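Local atomic coordinates of capsid polyprotein (PDB entry 3TS3), a protein that forms the dimeric projection (spike) domain of the turkey astrovirus 2 capsid, whose full-length polyprotein probably self-assembles into an icosahedral T=3 immature shell. Residues S45-N50 against E173-Q178; F169-D174 against Q180-L185. All blocks are in the same frame, centred on the assembly; numbering follows the deposited sequence.

Interaction 1 of 2, residues S45-N50 against E173-Q178; sequences SSRYNN and EDPGAQ
Arg47, at the start of strand 47-52 in the spike domain, reaches across to an Asx turn at Asp174 and the loop that follows it. The salt bridge joins Arg47 NH1 to Asp174 OD1 at 2.9 Å, with an N-H...O angle of 148°; the nitrogen arrives on the syn side, close to the carboxylate plane, although guanidinium and carboxylate planes are turned 50° apart. Asp174 also packs on Trp76 of strand 76-81. Pro175 comes next, its CG lying 3.9 Å from Arg47 CD, so the edge of the ring at CG and CD lies against the aliphatic CG and CD of the arginine, the two side chains crossing at a slant. That chain leaves with CG anti to the backbone N (chi1 -174°) and bends only at chi3, which carries the guanidinium past the proline. Gly176 closes the turn: its N donates to Asp174 OD1 at 2.8 Å, from above the carboxylate plane, and thus one oxygen is gripped by two donors from different directions, which restrains the rotation of the carboxylate and would be expected to stabilise its negative charge. Ala177 lies over one guanidinium face, offset toward the rim, with Ala177 CA 3.8 Å from Arg47 CZ.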
ATOM      1  N   SER C  45       0.427  23.265   4.745  1.00 15.35           N
ATOM      2  CA  SER C  45       1.320  23.624   3.658  1.00 14.87           C
ATOM      3  C   SER C  45       1.380  22.573   2.548  1.00 13.36           C
ATOM      4  O   SER C  45       1.999  22.794   1.530  1.00 13.56           O
ATOM      5  CB  SER C  45       2.726  23.880   4.193  1.00 15.35           C
ATOM      6  OG  SER C  45       2.730  24.972   5.080  1.00 18.34           O
ATOM      7  N   SER C  46       0.760  21.422   2.771  1.00 11.54           N
ATOM      8  CA  SER C  46       0.805  20.321   1.812  1.00 10.59           C
ATOM      9  C   SER C  46       0.143  20.556   0.464  1.00  9.76           C
ATOM     10  O   SER C  46       0.652  20.128  -0.554  1.00  9.74           O
ATOM     11  CB  SER C  46       0.255  19.048   2.448  1.00  9.95           C
ATOM     12  OG  SER C  46       1.155  18.578   3.435  1.00 10.04           O
ATOM     13  N   ARG C  47      -0.998  21.224   0.471  1.00  9.44           N
ATOM     14  CA  ARG C  47      -1.763  21.420  -0.753  1.00  9.28           C
ATOM     15  C   ARG C  47      -1.478  22.763  -1.411  1.00  9.09           C
ATOM     16  O   ARG C  47      -1.668  23.808  -0.816  1.00  9.70           O
ATOM     17  CB  ARG C  47      -3.255  21.307  -0.445  1.00  9.44           C
ATOM     18  CG  ARG C  47      -4.163  21.345  -1.673  1.00 10.69           C
ATOM     19  CD  ARG C  47      -5.623  21.412  -1.281  1.00 13.22           C
ATOM     20  NE  ARG C  47      -5.910  22.650  -0.572  1.00 15.53           N
ATOM     21  CZ  ARG C  47      -7.120  23.045  -0.208  1.00 16.07           C
ATOM     22  NH1 ARG C  47      -8.177  22.310  -0.491  1.00 15.96           N
ATOM     23  NH2 ARG C  47      -7.270  24.186   0.439  1.00 17.38           N
ATOM     24  N   TYR C  48      -1.017  22.697  -2.653  1.00  8.22           N
ATOM     25  CA  TYR C  48      -0.737  23.877  -3.450  1.00  8.19           C
ATOM     26  C   TYR C  48      -1.577  23.828  -4.724  1.00  8.08           C
ATOM     27  O   TYR C  48      -1.562  22.847  -5.447  1.00  9.06           O
ATOM     28  CB  TYR C  48       0.757  23.934  -3.787  1.00  8.33           C
ATOM     29  CG  TYR C  48       1.139  25.081  -4.677  1.00  8.24           C
ATOM     30  CD1 TYR C  48       1.282  26.361  -4.172  1.00  8.82           C
ATOM     31  CD2 TYR C  48       1.362  24.880  -6.024  1.00  8.52           C
ATOM     32  CE1 TYR C  48       1.627  27.404  -4.986  1.00  8.57           C
ATOM     33  CE2 TYR C  48       1.705  25.921  -6.845  1.00  8.32           C
ATOM     34  CZ  TYR C  48       1.842  27.175  -6.322  1.00  8.85           C
ATOM     35  OH  TYR C  48       2.192  28.213  -7.141  1.00 10.08           O
ATOM     36  N   ASN C  49      -2.314  24.900  -4.969  1.00  8.06           N
ATOM     37  CA  ASN C  49      -3.217  24.975  -6.108  1.00  8.20           C
ATOM     38  C   ASN C  49      -2.820  26.029  -7.153  1.00  7.69           C
ATOM     39  O   ASN C  49      -3.057  27.218  -6.982  1.00  8.70           O
ATOM     40  CB  ASN C  49      -4.625  25.256  -5.568  1.00  8.45           C
ATOM     41  CG  ASN C  49      -5.663  25.441  -6.647  1.00  9.16           C
ATOM     42  OD1 ASN C  49      -6.572  26.248  -6.491  1.00  9.45           O
ATOM     43  ND2 ASN C  49      -5.558  24.678  -7.726  1.00  8.26           N
ATOM     44  N   ASN C  50      -2.170  25.567  -8.211  1.00  7.66           N
ATOM     45  CA  ASN C  50      -1.934  26.355  -9.408  1.00  7.49           C
ATOM     46  C   ASN C  50      -1.598  25.459 -10.597  1.00  7.58           C
ATOM     47  O   ASN C  50      -0.864  24.506 -10.458  1.00  7.65           O
ATOM     48  CB  ASN C  50      -0.828  27.382  -9.181  1.00  7.71           C
ATOM     49  CG  ASN C  50      -0.784  28.432 -10.269  1.00  8.15           C
ATOM     50  OD1 ASN C  50      -1.808  28.938 -10.690  1.00  8.63           O
ATOM     51  ND2 ASN C  50       0.411  28.764 -10.715  1.00  7.85           N
ATOM     52  N   GLU C 173      -7.726  16.499  -9.070  1.00 10.85           N
ATOM     53  CA  GLU C 173      -8.697  17.355  -8.400  1.00 11.08           C
ATOM     54  C   GLU C 173      -8.262  17.648  -6.970  1.00 10.81           C
ATOM     55  O   GLU C 173      -7.310  17.055  -6.465  1.00 10.15           O
ATOM     56  CB  GLU C 173     -10.108  16.740  -8.414  1.00 11.31           C
ATOM     57  CG  GLU C 173     -10.668  16.412  -9.805  1.00 12.94           C
ATOM     58  CD  GLU C 173     -10.893  17.633 -10.675  1.00 15.32           C
ATOM     59  OE1 GLU C 173     -10.890  18.761 -10.161  1.00 16.15           O
ATOM     60  OE2 GLU C 173     -11.061  17.451 -11.890  1.00 16.67           O
ATOM     61  N   ASP C 174      -8.977  18.564  -6.330  1.00 10.92           N
ATOM     62  CA  ASP C 174      -8.674  18.999  -4.972  1.00 10.77           C
ATOM     63  C   ASP C 174      -8.729  17.780  -4.054  1.00 10.50           C
ATOM     64  O   ASP C 174      -9.722  17.080  -4.032  1.00 10.96           O
ATOM     65  CB  ASP C 174      -9.772  19.996  -4.582  1.00 10.56           C
ATOM     66  CG  ASP C 174      -9.560  20.646  -3.229  1.00 11.60           C
ATOM     67  OD1 ASP C 174      -8.609  20.295  -2.524  1.00 11.89           O
ATOM     68  OD2 ASP C 174     -10.362  21.533  -2.885  1.00 12.80           O
ATOM     69  N   PRO C 175      -7.653  17.530  -3.312  1.00 10.02           N
ATOM     70  CA  PRO C 175      -7.610  16.413  -2.361  1.00 10.34           C
ATOM     71  C   PRO C 175      -8.439  16.721  -1.117  1.00 10.86           C
ATOM     72  O   PRO C 175      -8.697  15.843  -0.309  1.00 10.60           O
ATOM     73  CB  PRO C 175      -6.123  16.300  -2.018  1.00  9.87           C
ATOM     74  CG  PRO C 175      -5.585  17.666  -2.232  1.00  9.73           C
ATOM     75  CD  PRO C 175      -6.355  18.218  -3.405  1.00  9.60           C
ATOM     76  N   GLY C 176      -8.848  17.976  -0.993  1.00 11.52           N
ATOM     77  CA  GLY C 176      -9.585  18.458   0.159  1.00 11.94           C
ATOM     78  C   GLY C 176      -8.685  19.253   1.086  1.00 12.80           C
ATOM     79  O   GLY C 176      -7.501  19.014   1.159  1.00 12.29           O
ATOM     80  N   ALA C 177      -9.274  20.198   1.807  1.00 14.17           N
ATOM     81  CA  ALA C 177      -8.531  21.051   2.718  1.00 15.17           C
ATOM     82  C   ALA C 177      -7.865  20.225   3.811  1.00 16.03           C
ATOM     83  O   ALA C 177      -6.798  20.565   4.275  1.00 17.03           O
ATOM     84  CB  ALA C 177      -9.432  22.118   3.318  1.00 15.82           C
ATOM     85  N   GLN C 178      -8.528  19.150   4.215  1.00 16.45           N
ATOM     86  CA  GLN C 178      -7.993  18.243   5.218  1.00 16.99           C
ATOM     87  C   GLN C 178      -7.560  16.916   4.600  1.00 15.79           C
ATOM     88  O   GLN C 178      -7.426  15.917   5.289  1.00 15.89           O
ATOM     89  CB  GLN C 178      -8.983  18.021   6.359  1.00 17.79           C
ATOM     90  CG  GLN C 178      -9.211  19.244   7.234  1.00 21.40           C
ATOM     91  CD  GLN C 178     -10.594  19.845   7.076  1.00 25.47           C
ATOM     92  OE1 GLN C 178     -11.035  20.156   5.971  1.00 27.24           O
ATOM     93  NE2 GLN C 178     -11.288  20.013   8.197  1.00 27.60           N
TER

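Interaction 2 of 2, residues F169-D174 against Q180-L185; sequences FSTTED and QNLKML
The chain doubles back here, from strand 164-171 through a loop to residues 180-185, and the two arms are joined by an apolar cluster based on the strand and a hydrogen bond farther along the loop. Phe169 and Leu182 approach from opposite directions: Leu182 CD2 meets the ring at its edge, in plane, 3.8 Å from Phe169 CZ. Met184 SD adds a Met-aromatic contact, 5.0 Å from the centroid of the Phe169 ring and 55° off the ring normal, an oblique approach. The bend at chi2 (-67°) brings SD round to the ring. The other leucine branch serves Thr171, with Leu182 CD1 3.7 Å from Thr171 CG2. This threonine divides its work, since Thr171 OG1 donates to Glu173 O at 2.8 Å within its own arm while its methyl faces the leucine. At the outer end Asn181 ND2 donates to Asp174 O at 3.1 Å; the bond is nearly straight at 172° and lies in the plane of the asparagine amide, but reaches the oxygen from above the carbonyl plane. Met184 packs on Val206 of the second subunit. Around the cluster, Phe169 packs on Leu80 and Thr171 on Trp76, both of neighbouring strand 76-81, while the Phe169 ring also meets that of Phe187 on strand 187-189.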
ATOM      1  N   PHE C 169       3.639  14.767  -5.460  1.00  7.59           N
ATOM      2  CA  PHE C 169       2.852  14.319  -6.591  1.00  8.02           C
ATOM      3  C   PHE C 169       1.665  15.236  -6.837  1.00  7.70           C
ATOM      4  O   PHE C 169       1.268  15.986  -5.966  1.00  8.05           O
ATOM      5  CB  PHE C 169       2.367  12.886  -6.333  1.00  8.07           C
ATOM      6  CG  PHE C 169       1.472  12.759  -5.140  1.00  8.89           C
ATOM      7  CD1 PHE C 169       0.107  12.686  -5.297  1.00  9.31           C
ATOM      8  CD2 PHE C 169       1.992  12.732  -3.867  1.00  9.31           C
ATOM      9  CE1 PHE C 169      -0.709  12.579  -4.223  1.00 11.86           C
ATOM     10  CE2 PHE C 169       1.173  12.623  -2.785  1.00 10.67           C
ATOM     11  CZ  PHE C 169      -0.177  12.534  -2.961  1.00 11.17           C
ATOM     12  N   SER C 170       1.093  15.166  -8.031  1.00  7.49           N
ATOM     13  CA  SER C 170      -0.097  15.944  -8.328  1.00  7.52           C
ATOM     14  C   SER C 170      -1.339  15.059  -8.303  1.00  8.10           C
ATOM     15  O   SER C 170      -1.245  13.848  -8.385  1.00  8.31           O
ATOM     16  CB  SER C 170       0.014  16.632  -9.689  1.00  7.61           C
ATOM     17  OG  SER C 170      -0.047  15.689 -10.741  1.00  7.32           O
ATOM     18  N   THR C 171      -2.495  15.694  -8.176  1.00  8.24           N
ATOM     19  CA  THR C 171      -3.777  15.023  -8.278  1.00  8.71           C
ATOM     20  C   THR C 171      -4.612  15.766  -9.315  1.00  9.24           C
ATOM     21  O   THR C 171      -4.378  16.936  -9.575  1.00  9.25           O
ATOM     22  CB  THR C 171      -4.551  14.963  -6.936  1.00  8.54           C
ATOM     23  OG1 THR C 171      -4.625  16.264  -6.351  1.00  9.32           O
ATOM     24  CG2 THR C 171      -3.872  14.021  -5.965  1.00  9.00           C
ATOM     25  N   THR C 172      -5.545  15.055  -9.933  1.00  9.74           N
ATOM     26  CA  THR C 172      -6.435  15.631 -10.936  1.00 10.54           C
ATOM     27  C   THR C 172      -7.410  16.649 -10.351  1.00 10.83           C
ATOM     28  O   THR C 172      -7.878  17.533 -11.050  1.00 11.45           O
ATOM     29  CB  THR C 172      -7.200  14.557 -11.691  1.00 10.85           C
ATOM     30  OG1 THR C 172      -7.937  13.768 -10.759  1.00 12.91           O
ATOM     31  CG2 THR C 172      -6.246  13.679 -12.461  1.00 11.54           C
ATOM     32  N   GLU C 173      -7.726  16.499  -9.070  1.00 10.85           N
ATOM     33  CA  GLU C 173      -8.697  17.355  -8.400  1.00 11.08           C
ATOM     34  C   GLU C 173      -8.262  17.648  -6.970  1.00 10.81           C
ATOM     35  O   GLU C 173      -7.310  17.055  -6.465  1.00 10.15           O
ATOM     36  CB  GLU C 173     -10.108  16.740  -8.414  1.00 11.31           C
ATOM     37  CG  GLU C 173     -10.668  16.412  -9.805  1.00 12.94           C
ATOM     38  CD  GLU C 173     -10.893  17.633 -10.675  1.00 15.32           C
ATOM     39  OE1 GLU C 173     -10.890  18.761 -10.161  1.00 16.15           O
ATOM     40  OE2 GLU C 173     -11.061  17.451 -11.890  1.00 16.67           O
ATOM     41  N   ASP C 174      -8.977  18.564  -6.330  1.00 10.92           N
ATOM     42  CA  ASP C 174      -8.674  18.999  -4.972  1.00 10.77           C
ATOM     43  C   ASP C 174      -8.729  17.780  -4.054  1.00 10.50           C
ATOM     44  O   ASP C 174      -9.722  17.080  -4.032  1.00 10.96           O
ATOM     45  CB  ASP C 174      -9.772  19.996  -4.582  1.00 10.56           C
ATOM     46  CG  ASP C 174      -9.560  20.646  -3.229  1.00 11.60           C
ATOM     47  OD1 ASP C 174      -8.609  20.295  -2.524  1.00 11.89           O
ATOM     48  OD2 ASP C 174     -10.362  21.533  -2.885  1.00 12.80           O
ATOM     49  N   GLN C 180      -9.219  14.945   2.957  1.00 13.99           N
ATOM     50  CA  GLN C 180     -10.313  13.992   3.094  1.00 14.88           C
ATOM     51  C   GLN C 180     -10.663  13.225   1.816  1.00 14.63           C
ATOM     52  O   GLN C 180     -11.083  12.073   1.878  1.00 15.71           O
ATOM     53  CB  GLN C 180     -11.549  14.659   3.702  1.00 14.93           C
ATOM     54  CG  GLN C 180     -12.211  15.698   2.827  1.00 17.40           C
ATOM     55  CD  GLN C 180     -11.682  17.105   3.044  1.00 17.99           C
ATOM     56  OE1 GLN C 180     -10.557  17.306   3.478  1.00 15.83           O
ATOM     57  NE2 GLN C 180     -12.509  18.087   2.723  1.00 20.73           N
ATOM     58  N   ASN C 181     -10.560  13.892   0.672  1.00 13.91           N
ATOM     59  CA  ASN C 181     -10.852  13.296  -0.629  1.00 13.66           C
ATOM     60  C   ASN C 181      -9.856  12.280  -1.164  1.00 13.20           C
ATOM     61  O   ASN C 181     -10.210  11.441  -1.960  1.00 14.29           O
ATOM     62  CB  ASN C 181     -11.059  14.359  -1.707  1.00 14.06           C
ATOM     63  CG  ASN C 181     -12.080  15.393  -1.320  1.00 15.16           C
ATOM     64  OD1 ASN C 181     -12.993  15.125  -0.554  1.00 17.76           O
ATOM     65  ND2 ASN C 181     -11.936  16.588  -1.872  1.00 15.31           N
ATOM     66  N   LEU C 182      -8.598  12.422  -0.784  1.00 11.71           N
ATOM     67  CA  LEU C 182      -7.551  11.664  -1.435  1.00 11.12           C
ATOM     68  C   LEU C 182      -7.487  10.212  -0.980  1.00 10.65           C
ATOM     69  O   LEU C 182      -7.384   9.925   0.199  1.00 10.41           O
ATOM     70  CB  LEU C 182      -6.204  12.363  -1.221  1.00 10.58           C
ATOM     71  CG  LEU C 182      -4.974  11.803  -1.931  1.00 11.73           C
ATOM     72  CD1 LEU C 182      -5.233  11.656  -3.408  1.00 12.67           C
ATOM     73  CD2 LEU C 182      -3.768  12.674  -1.674  1.00 13.14           C
ATOM     74  N   LYS C 183      -7.566   9.303  -1.942  1.00 10.32           N
ATOM     75  CA  LYS C 183      -7.411   7.893  -1.639  1.00 10.39           C
ATOM     76  C   LYS C 183      -6.043   7.513  -2.211  1.00  9.82           C
ATOM     77  O   LYS C 183      -5.863   7.445  -3.412  1.00 10.81           O
ATOM     78  CB  LYS C 183      -8.546   7.071  -2.259  1.00 10.50           C
ATOM     79  CG  LYS C 183      -9.973   7.664  -2.145  1.00 13.49           C
ATOM     80  CD  LYS C 183     -10.427   7.986  -0.725  1.00 15.18           C
ATOM     81  CE  LYS C 183     -11.896   8.453  -0.710  1.00 16.80           C
ATOM     82  NZ  LYS C 183     -12.258   9.239   0.504  1.00 19.47           N
ATOM     83  N   MET C 184      -5.073   7.296  -1.333  1.00  9.17           N
ATOM     84  CA  MET C 184      -3.702   7.034  -1.753  1.00  8.60           C
ATOM     85  C   MET C 184      -3.497   5.748  -2.530  1.00  8.45           C
ATOM     86  O   MET C 184      -4.153   4.754  -2.286  1.00  8.60           O
ATOM     87  CB  MET C 184      -2.762   7.001  -0.551  1.00  8.79           C
ATOM     88  CG  MET C 184      -2.548   8.319   0.105  1.00 10.03           C
ATOM     89  SD  MET C 184      -1.655   9.482  -0.948  1.00 15.15           S
ATOM     90  CE  MET C 184      -0.199   8.566  -1.343  1.00 14.27           C
ATOM     91  N   LEU C 185      -2.528   5.796  -3.429  1.00  7.98           N
ATOM     92  CA  LEU C 185      -2.130   4.666  -4.249  1.00  7.70           C
ATOM     93  C   LEU C 185      -0.714   4.273  -3.867  1.00  7.29           C
ATOM     94  O   LEU C 185      -0.000   5.040  -3.259  1.00  7.34           O
ATOM     95  CB  LEU C 185      -2.134   5.053  -5.727  1.00  8.42           C
ATOM     96  CG  LEU C 185      -3.450   5.556  -6.315  1.00  7.64           C
ATOM     97  CD1 LEU C 185      -3.253   5.939  -7.773  1.00  8.71           C
ATOM     98  CD2 LEU C 185      -4.530   4.521  -6.176  1.00  9.31           C
TER

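In the fold
Interactions 1 and 2 both involve the loop between strands 164-171 and 187-189; interaction 1 ties it to strand 47-52, interaction 2 to the strand it leaves. Their centres are about 8 Å apart. They share Asp174, which uses its carboxylate in the first and its backbone carbonyl in the second. A probable hydrogen bond between Pro175 O and Asn181 N, 2.9 Å, ties them, and Pro175 CB packs 4.0 Å from Leu182 CB. Both reach strand 76-81, through Pro175 on Asn78 and Asp174 on Trp76, so this part of the loop lies against the sheet. Residues 180-185 continue into the dimer interface: Leu182 O and Met184 N hydrogen-bond to Thr205 OG1 of the second subunit.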